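Local coordinates for DUF1881 domain-containing protein (Neurospora crassa, PDB 5Z6E) that binds calcium through its N-terminal beta gamma-crystallin domain, at a site that contacts with its Ig-like domain render inoperative in the full-length protein, at residues Ser49-Ala54 / Arg84-Asp89; Phe42-Gly47 / Thr69-Ile74. All coordinates share one frame; numbering follows the deposited sequence.

Overall arrangement
Following the chain from the N terminus, strand 43-46, at the edge of the three-stranded sheet, is the first of the four segments to be reached, after strands 9-13, 22-26 and 29-32. A short turn leads into strand 50-55, an inner strand of the four-stranded sheet. The chain then returns through strand 64-67 to residues 69-74, which lie back along 42-47: interaction 2 closes that loop. It goes on past the calcium ligands G79 and S81 into strand 82-87, whose end pairs with 49-54 in interaction 1. The two closures cross. Interaction 1 joins neighbouring strands within one sheet, whereas interaction 2 lays a loop along the edge of the other. Both reach the same potassium ion.

Interaction 1: residues Ser49-Ala54 / Arg84-Asp89; sequences SAKVIA and RVVDDD. With K (potassium ion), chain C.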
ATOM      1  N   SER A  49     -11.862  -2.391  -6.173  1.00 13.55           N
ATOM      2  CA  SER A  49     -12.722  -2.321  -4.981  1.00 13.19           C
ATOM      3  C   SER A  49     -11.911  -2.263  -3.689  1.00 14.43           C
ATOM      4  O   SER A  49     -12.454  -2.439  -2.591  1.00 13.14           O
ATOM      5  CB  SER A  49     -13.695  -3.514  -4.934  1.00 16.50           C
ATOM      6  OG  SER A  49     -12.997  -4.751  -4.866  1.00 15.92           O
ATOM      7  N   ALA A  50     -10.613  -2.015  -3.823  1.00 12.28           N
ATOM      8  CA  ALA A  50      -9.712  -2.002  -2.669  1.00 10.59           C
ATOM      9  C   ALA A  50      -9.260  -0.586  -2.331  1.00 11.48           C
ATOM     10  O   ALA A  50      -9.119   0.272  -3.208  1.00 11.67           O
ATOM     11  CB  ALA A  50      -8.493  -2.898  -2.934  1.00 13.93           C
ATOM     12  N   LYS A  51      -9.025  -0.360  -1.050  1.00 11.87           N
ATOM     13  CA  LYS A  51      -8.536   0.915  -0.549  1.00 14.22           C
ATOM     14  C   LYS A  51      -7.438   0.639   0.471  1.00 12.51           C
ATOM     15  O   LYS A  51      -7.556  -0.297   1.269  1.00 14.57           O
ATOM     16  CB  LYS A  51      -9.701   1.704   0.056  1.00 12.68           C
ATOM     17  CG  LYS A  51      -9.348   2.831   0.986  1.00 16.04           C
ATOM     18  CD  LYS A  51     -10.638   3.531   1.370  1.00 18.59           C
ATOM     19  CE  LYS A  51     -10.407   4.683   2.332  1.00 27.28           C
ATOM     20  NZ  LYS A  51     -11.714   5.308   2.720  1.00 25.84           N
ATOM     21  N   VAL A  52      -6.362   1.419   0.426  1.00 11.24           N
ATOM     22  CA  VAL A  52      -5.267   1.255   1.380  1.00 11.92           C
ATOM     23  C   VAL A  52      -5.272   2.382   2.408  1.00 11.73           C
ATOM     24  O   VAL A  52      -5.260   3.552   2.044  1.00 13.04           O
ATOM     25  CB  VAL A  52      -3.904   1.223   0.675  1.00  9.82           C
ATOM     26  CG1 VAL A  52      -2.777   0.992   1.690  1.00 11.81           C
ATOM     27  CG2 VAL A  52      -3.868   0.137  -0.398  1.00 11.22           C
ATOM     28  N   ILE A  53      -5.298   2.016   3.684  1.00 12.64           N
ATOM     29  CA  ILE A  53      -5.115   2.973   4.767  1.00 11.91           C
ATOM     30  C   ILE A  53      -3.695   2.775   5.278  1.00 13.90           C
ATOM     31  O   ILE A  53      -3.345   1.670   5.663  1.00 12.29           O
ATOM     32  CB  ILE A  53      -6.134   2.752   5.888  1.00 15.70           C
ATOM     33  CG1 ILE A  53      -7.552   2.944   5.344  1.00 16.75           C
ATOM     34  CG2 ILE A  53      -5.862   3.688   7.052  1.00 18.60           C
ATOM     35  CD1 ILE A  53      -8.616   2.372   6.242  1.00 27.76           C
ATOM     36  N   ALA A  54      -2.879   3.824   5.267  1.00 11.75           N
ATOM     37  CA  ALA A  54      -1.440   3.639   5.434  1.00  9.85           C
ATOM     38  C   ALA A  54      -0.816   4.604   6.438  1.00 12.39           C
ATOM     39  O   ALA A  54      -1.208   5.767   6.516  1.00 10.93           O
ATOM     40  CB  ALA A  54      -0.746   3.787   4.082  1.00 11.85           C
ATOM     41  N   ARG A  84      -3.561  -1.074   6.125  1.00 11.69           N
ATOM     42  CA  ARG A  84      -4.697  -1.980   6.062  1.00 13.37           C
ATOM     43  C   ARG A  84      -5.264  -1.917   4.657  1.00 14.42           C
ATOM     44  O   ARG A  84      -5.312  -0.846   4.059  1.00 15.65           O
ATOM     45  CB  ARG A  84      -5.780  -1.595   7.076  1.00 16.47           C
ATOM     46  CG  ARG A  84      -5.287  -1.346   8.487  1.00 19.14           C
ATOM     47  CD  ARG A  84      -6.426  -0.865   9.379  1.00 22.16           C
ATOM     48  NE  ARG A  84      -7.565  -1.773   9.311  1.00 28.15           N
ATOM     49  CZ  ARG A  84      -8.838  -1.394   9.380  1.00 36.91           C
ATOM     50  NH1 ARG A  84      -9.153  -0.108   9.519  1.00 35.22           N
ATOM     51  NH2 ARG A  84      -9.802  -2.307   9.305  1.00 38.43           N
ATOM     52  N   VAL A  85      -5.684  -3.058   4.123  1.00 12.79           N
ATOM     53  CA  VAL A  85      -6.423  -3.063   2.868  1.00 11.71           C
ATOM     54  C   VAL A  85      -7.897  -3.276   3.210  1.00 15.85           C
ATOM     55  O   VAL A  85      -8.264  -4.274   3.838  1.00 14.09           O
ATOM     56  CB  VAL A  85      -5.919  -4.146   1.914  1.00 12.12           C
ATOM     57  CG1 VAL A  85      -6.538  -3.954   0.522  1.00 12.04           C
ATOM     58  CG2 VAL A  85      -4.380  -4.117   1.833  1.00 14.25           C
ATOM     59  N   VAL A  86      -8.731  -2.315   2.831  1.00 12.54           N
ATOM     60  CA  VAL A  86     -10.136  -2.338   3.210  1.00 12.43           C
ATOM     61  C   VAL A  86     -11.026  -2.157   1.981  1.00 13.56           C
ATOM     62  O   VAL A  86     -10.567  -1.722   0.925  1.00 11.70           O
ATOM     63  CB  VAL A  86     -10.458  -1.237   4.252  1.00 14.85           C
ATOM     64  CG1 VAL A  86      -9.594  -1.414   5.505  1.00 16.92           C
ATOM     65  CG2 VAL A  86     -10.262   0.153   3.643  1.00 13.47           C
ATOM     66  N   ASP A  87     -12.304  -2.489   2.124  1.00 14.49           N
ATOM     67  CA  ASP A  87     -13.280  -2.236   1.064  1.00 14.38           C
ATOM     68  C   ASP A  87     -13.290  -0.755   0.664  1.00 15.30           C
ATOM     69  O   ASP A  87     -13.268   0.133   1.526  1.00 15.30           O
ATOM     70  CB  ASP A  87     -14.668  -2.672   1.520  1.00 16.44           C
ATOM     71  CG  ASP A  87     -15.681  -2.608   0.408  1.00 21.74           C
ATOM     72  OD1 ASP A  87     -15.361  -3.052  -0.722  1.00 22.12           O
ATOM     73  OD2 ASP A  87     -16.794  -2.093   0.661  1.00 25.96           O
ATOM     74  N   ASP A  88     -13.310  -0.493  -0.642  1.00 15.20           N
ATOM     75  CA  ASP A  88     -13.157   0.875  -1.145  1.00 14.68           C
ATOM     76  C   ASP A  88     -14.476   1.626  -1.088  1.00 19.20           C
ATOM     77  O   ASP A  88     -15.186   1.736  -2.086  1.00 17.64           O
ATOM     78  CB  ASP A  88     -12.604   0.865  -2.574  1.00 13.18           C
ATOM     79  CG  ASP A  88     -12.192   2.252  -3.058  1.00 13.40           C
ATOM     80  OD1 ASP A  88     -12.182   3.190  -2.244  1.00 16.68           O
ATOM     81  OD2 ASP A  88     -11.880   2.404  -4.258  1.00 14.53           O
ATOM     82  N   ASP A  89     -14.779   2.158   0.094  1.00 16.70           N
ATOM     83  CA  ASP A  89     -16.025   2.870   0.342  1.00 20.50           C
ATOM     84  C   ASP A  89     -15.709   4.141   1.127  1.00 22.66           C
ATOM     85  O   ASP A  89     -14.843   4.136   2.007  1.00 22.70           O
ATOM     86  CB  ASP A  89     -17.003   1.971   1.102  1.00 23.00           C
ATOM     87  CG  ASP A  89     -18.416   2.535   1.149  1.00 27.99           C
ATOM     88  OD1 ASP A  89     -18.591   3.759   1.311  1.00 28.54           O
ATOM     89  OD2 ASP A  89     -19.362   1.734   1.038  1.00 32.19           O
TER
HETATM   90  K     K C 202      -9.937   1.283  -5.433  1.00 24.26           K
HETATM   91  O   HOH W   1     -13.722  -4.965  -1.713  1.00 20.10           O
HETATM   92  O   HOH W   2      -9.902   2.420  -7.545  1.00 25.45           O
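K51 and I53 pair through their backbones with V86 and R84, the two strands running antiparallel at 142° with axes 4.6 Å apart at closest. Each of these pairs is joined by two N-H to C=O bonds; V86 N to K51 O, at 2.8 Å, is nearly straight. V52 with V85 and A50 with D87 form the non-hydrogen-bonded positions between and beyond them. Past the last regular pair, D88 N reaches S49 O at 2.9 Å, but from 50° out of the carbonyl plane, and water 1 donates to both S49 O and D87 OD1. The chain then bends in an inverse gamma turn centred on D88.

These are the two inner strands of the four-stranded sheet in a beta gamma-crystallin domain. V52 and V85 project inward, where V10 of strand 9-13 meets both of them from the facing sheet. On the other face, the I53 side chain crosses that of V86 at about a right angle, its CD1 3.8 Å from V86 CG2. V86 CG1 sits 3.9 Å above the centre of the R84 guanidinium plane, while R84 NE forms a salt bridge to D30. K51 continues this row: its extended chain runs obliquely past V86, CG against V86 CG2, and NZ ends in a weak bond to the D89 carbonyl oxygen and also forms a long, weak ion pair with E66.

A potassium ion ties the strand start to the turn, bound by A50 O at 2.6 Å and D88 OD2 at 2.5 Å. With CG anti to the backbone N (chi1 -170°), the D88 carboxylate swings across K51 at about a right angle to meet the metal. Water 2 and the carbonyls of G47, A48 and T68 complete its shell.

Interaction 2: residues Phe42-Gly47 / Thr69-Ile74; sequences FSVAVG and TSQADI. With K (potassium ion), chain C.
F42 meets I74 at the far end of this contact from the potassium ion. I74 N donates to F42 O at 2.9 Å, approaching from 45° above the carbonyl plane. The I74 side chain leans on the same peptide: CG1, placed between its own backbone N and carbonyl carbon (chi1 57°), comes to 3.4 Å from F42 C. This end lies near the calcium ligands D39 and G79.

V44 carries the middle. It makes the single bridge of the contact, an antiparallel hydrogen-bonded pair with Q71: V44 N to Q71 O is 3.0 Å, in the carbonyl plane, and Q71 N to V44 O is 2.8 Å. The two side chains lie alongside each other and point the same way, V44 CG1 being 3.9 Å from Q71 CB. V44 also touches V10, F12 and W67, so it belongs to the core between the two sheets of the crystallin fold. Strand 43-46 is an outer strand of the three-stranded sheet, and the loop 69-74 runs along the edge that strand 9-13 does not pair with. On the paired side, F42 and S43 both face Y13 in a classic beta bulge. S43 turns its CB against the carbonyls of Q71 and A72, while its OG bonds to K15 O and F18 N.

Beyond the bridge, a hydroxyl takes over from the backbone: V46 N donates to S70 OG at 2.9 Å. V46 CG2 packs against T69 O, the oxygen that accepts a hydrogen bond from Q71 NE2 at 3.0 Å; a bend about the Q71 CB-CG bond (chi2 -71°) folds the amide back, so that NE2 meets T69 O from above the carbonyl plane. Just past V46, G47 O binds the potassium ion at 2.9 Å, with water 2 among the other ligands.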
ATOM      1  N   PHE A  42       7.658   1.547  -2.449  1.00 11.13           N
ATOM      2  CA  PHE A  42       7.644   2.883  -3.044  1.00 11.28           C
ATOM      3  C   PHE A  42       6.565   3.116  -4.098  1.00 11.56           C
ATOM      4  O   PHE A  42       6.392   4.240  -4.577  1.00 12.83           O
ATOM      5  CB  PHE A  42       9.030   3.199  -3.610  1.00 12.59           C
ATOM      6  CG  PHE A  42       9.996   3.634  -2.548  1.00 14.14           C
ATOM      7  CD1 PHE A  42       9.965   4.934  -2.068  1.00 17.40           C
ATOM      8  CD2 PHE A  42      10.878   2.725  -1.973  1.00 13.62           C
ATOM      9  CE1 PHE A  42      10.821   5.339  -1.049  1.00 18.57           C
ATOM     10  CE2 PHE A  42      11.737   3.120  -0.963  1.00 15.01           C
ATOM     11  CZ  PHE A  42      11.705   4.433  -0.495  1.00 18.70           C
ATOM     12  N   SER A  43       5.810   2.082  -4.438  1.00 11.21           N
ATOM     13  CA  SER A  43       4.626   2.300  -5.268  1.00 12.30           C
ATOM     14  C   SER A  43       3.642   1.173  -5.025  1.00 11.65           C
ATOM     15  O   SER A  43       4.012   0.126  -4.483  1.00 12.58           O
ATOM     16  CB  SER A  43       4.995   2.408  -6.759  1.00 11.03           C
ATOM     17  OG  SER A  43       5.602   1.218  -7.253  1.00 13.04           O
ATOM     18  N   VAL A  44       2.390   1.380  -5.418  1.00 13.46           N
ATOM     19  CA  VAL A  44       1.356   0.398  -5.124  1.00 12.15           C
ATOM     20  C   VAL A  44       0.271   0.439  -6.193  1.00 11.97           C
ATOM     21  O   VAL A  44      -0.236   1.502  -6.543  1.00 12.31           O
ATOM     22  CB  VAL A  44       0.744   0.618  -3.707  1.00 11.89           C
ATOM     23  CG1 VAL A  44       0.194   2.062  -3.524  1.00 11.21           C
ATOM     24  CG2 VAL A  44      -0.322  -0.450  -3.382  1.00 10.27           C
ATOM     25  N   ALA A  45      -0.037  -0.724  -6.753  1.00 11.09           N
ATOM     26  CA  ALA A  45      -1.154  -0.848  -7.684  1.00 11.28           C
ATOM     27  C   ALA A  45      -2.378  -1.185  -6.870  1.00 12.07           C
ATOM     28  O   ALA A  45      -2.330  -2.092  -6.045  1.00 13.31           O
ATOM     29  CB  ALA A  45      -0.886  -1.928  -8.728  1.00 12.74           C
ATOM     30  N   VAL A  46      -3.472  -0.470  -7.090  1.00 11.43           N
ATOM     31  CA  VAL A  46      -4.642  -0.612  -6.231  1.00 11.67           C
ATOM     32  C   VAL A  46      -5.831  -1.095  -7.041  1.00 15.20           C
ATOM     33  O   VAL A  46      -6.227  -0.453  -8.014  1.00 13.69           O
ATOM     34  CB  VAL A  46      -4.978   0.727  -5.513  1.00 12.70           C
ATOM     35  CG1 VAL A  46      -6.249   0.602  -4.684  1.00 13.54           C
ATOM     36  CG2 VAL A  46      -3.805   1.174  -4.635  1.00 13.41           C
ATOM     37  N   GLY A  47      -6.389  -2.236  -6.640  1.00 13.67           N
ATOM     38  CA  GLY A  47      -7.505  -2.834  -7.351  1.00 14.23           C
ATOM     39  C   GLY A  47      -8.773  -2.018  -7.218  1.00 13.87           C
ATOM     40  O   GLY A  47      -8.934  -1.252  -6.264  1.00 12.30           O
ATOM     41  N   THR A  69      -6.480   4.654  -5.406  1.00 13.88           N
ATOM     42  CA  THR A  69      -6.008   4.489  -6.776  1.00 13.89           C
ATOM     43  C   THR A  69      -4.516   4.207  -6.746  1.00 14.34           C
ATOM     44  O   THR A  69      -3.850   4.501  -5.755  1.00 14.60           O
ATOM     45  CB  THR A  69      -6.246   5.745  -7.653  1.00 17.46           C
ATOM     46  OG1 THR A  69      -5.489   6.839  -7.126  1.00 16.76           O
ATOM     47  CG2 THR A  69      -7.734   6.121  -7.725  1.00 17.15           C
ATOM     48  N   SER A  70      -3.998   3.659  -7.840  1.00 13.28           N
ATOM     49  CA  SER A  70      -2.590   3.277  -7.919  1.00 14.02           C
ATOM     50  C   SER A  70      -1.659   4.472  -7.750  1.00 13.89           C
ATOM     51  O   SER A  70      -1.912   5.554  -8.278  1.00 14.49           O
ATOM     52  CB  SER A  70      -2.317   2.572  -9.242  1.00 12.39           C
ATOM     53  OG  SER A  70      -3.069   1.370  -9.300  1.00 14.54           O
ATOM     54  N   GLN A  71      -0.579   4.269  -6.998  1.00 12.29           N
ATOM     55  CA  GLN A  71       0.353   5.345  -6.675  1.00 13.17           C
ATOM     56  C   GLN A  71       1.747   5.011  -7.195  1.00 14.57           C
ATOM     57  O   GLN A  71       2.352   4.060  -6.738  1.00 12.03           O
ATOM     58  CB  GLN A  71       0.405   5.572  -5.162  1.00 14.73           C
ATOM     59  CG  GLN A  71      -0.945   5.850  -4.521  1.00 14.08           C
ATOM     60  CD  GLN A  71      -1.488   7.208  -4.889  1.00 18.56           C
ATOM     61  OE1 GLN A  71      -0.751   8.186  -4.939  1.00 17.74           O
ATOM     62  NE2 GLN A  71      -2.787   7.280  -5.147  1.00 14.95           N
ATOM     63  N   ALA A  72       2.263   5.806  -8.130  1.00 14.11           N
ATOM     64  CA  ALA A  72       3.586   5.552  -8.708  1.00 13.03           C
ATOM     65  C   ALA A  72       4.740   5.921  -7.767  1.00 14.07           C
ATOM     66  O   ALA A  72       5.866   5.482  -7.983  1.00 13.18           O
ATOM     67  CB  ALA A  72       3.737   6.311 -10.029  1.00 15.65           C
ATOM     68  N   ASP A  73       4.464   6.728  -6.738  1.00 13.79           N
ATOM     69  CA  ASP A  73       5.508   7.173  -5.810  1.00 13.56           C
ATOM     70  C   ASP A  73       4.929   7.505  -4.440  1.00 13.29           C
ATOM     71  O   ASP A  73       4.228   8.512  -4.287  1.00 16.12           O
ATOM     72  CB  ASP A  73       6.235   8.397  -6.383  1.00 14.41           C
ATOM     73  CG  ASP A  73       7.406   8.867  -5.507  1.00 14.86           C
ATOM     74  OD1 ASP A  73       7.696   8.254  -4.466  1.00 13.94           O
ATOM     75  OD2 ASP A  73       8.056   9.856  -5.883  1.00 17.49           O
ATOM     76  N   ILE A  74       5.231   6.684  -3.436  1.00 11.08           N
ATOM     77  CA  ILE A  74       4.697   6.948  -2.098  1.00 14.01           C
ATOM     78  C   ILE A  74       5.807   7.359  -1.133  1.00 13.47           C
ATOM     79  O   ILE A  74       5.707   7.142   0.077  1.00 11.64           O
ATOM     80  CB  ILE A  74       3.917   5.733  -1.537  1.00 10.75           C
ATOM     81  CG1 ILE A  74       4.795   4.474  -1.496  1.00 10.13           C
ATOM     82  CG2 ILE A  74       2.656   5.482  -2.374  1.00 11.08           C
ATOM     83  CD1 ILE A  74       4.156   3.337  -0.696  1.00 12.48           C
TER
HETATM   84  K     K C 202      -9.937   1.283  -5.433  1.00 24.26           K
HETATM   85  O   HOH W   2      -9.902   2.420  -7.545  1.00 25.45           O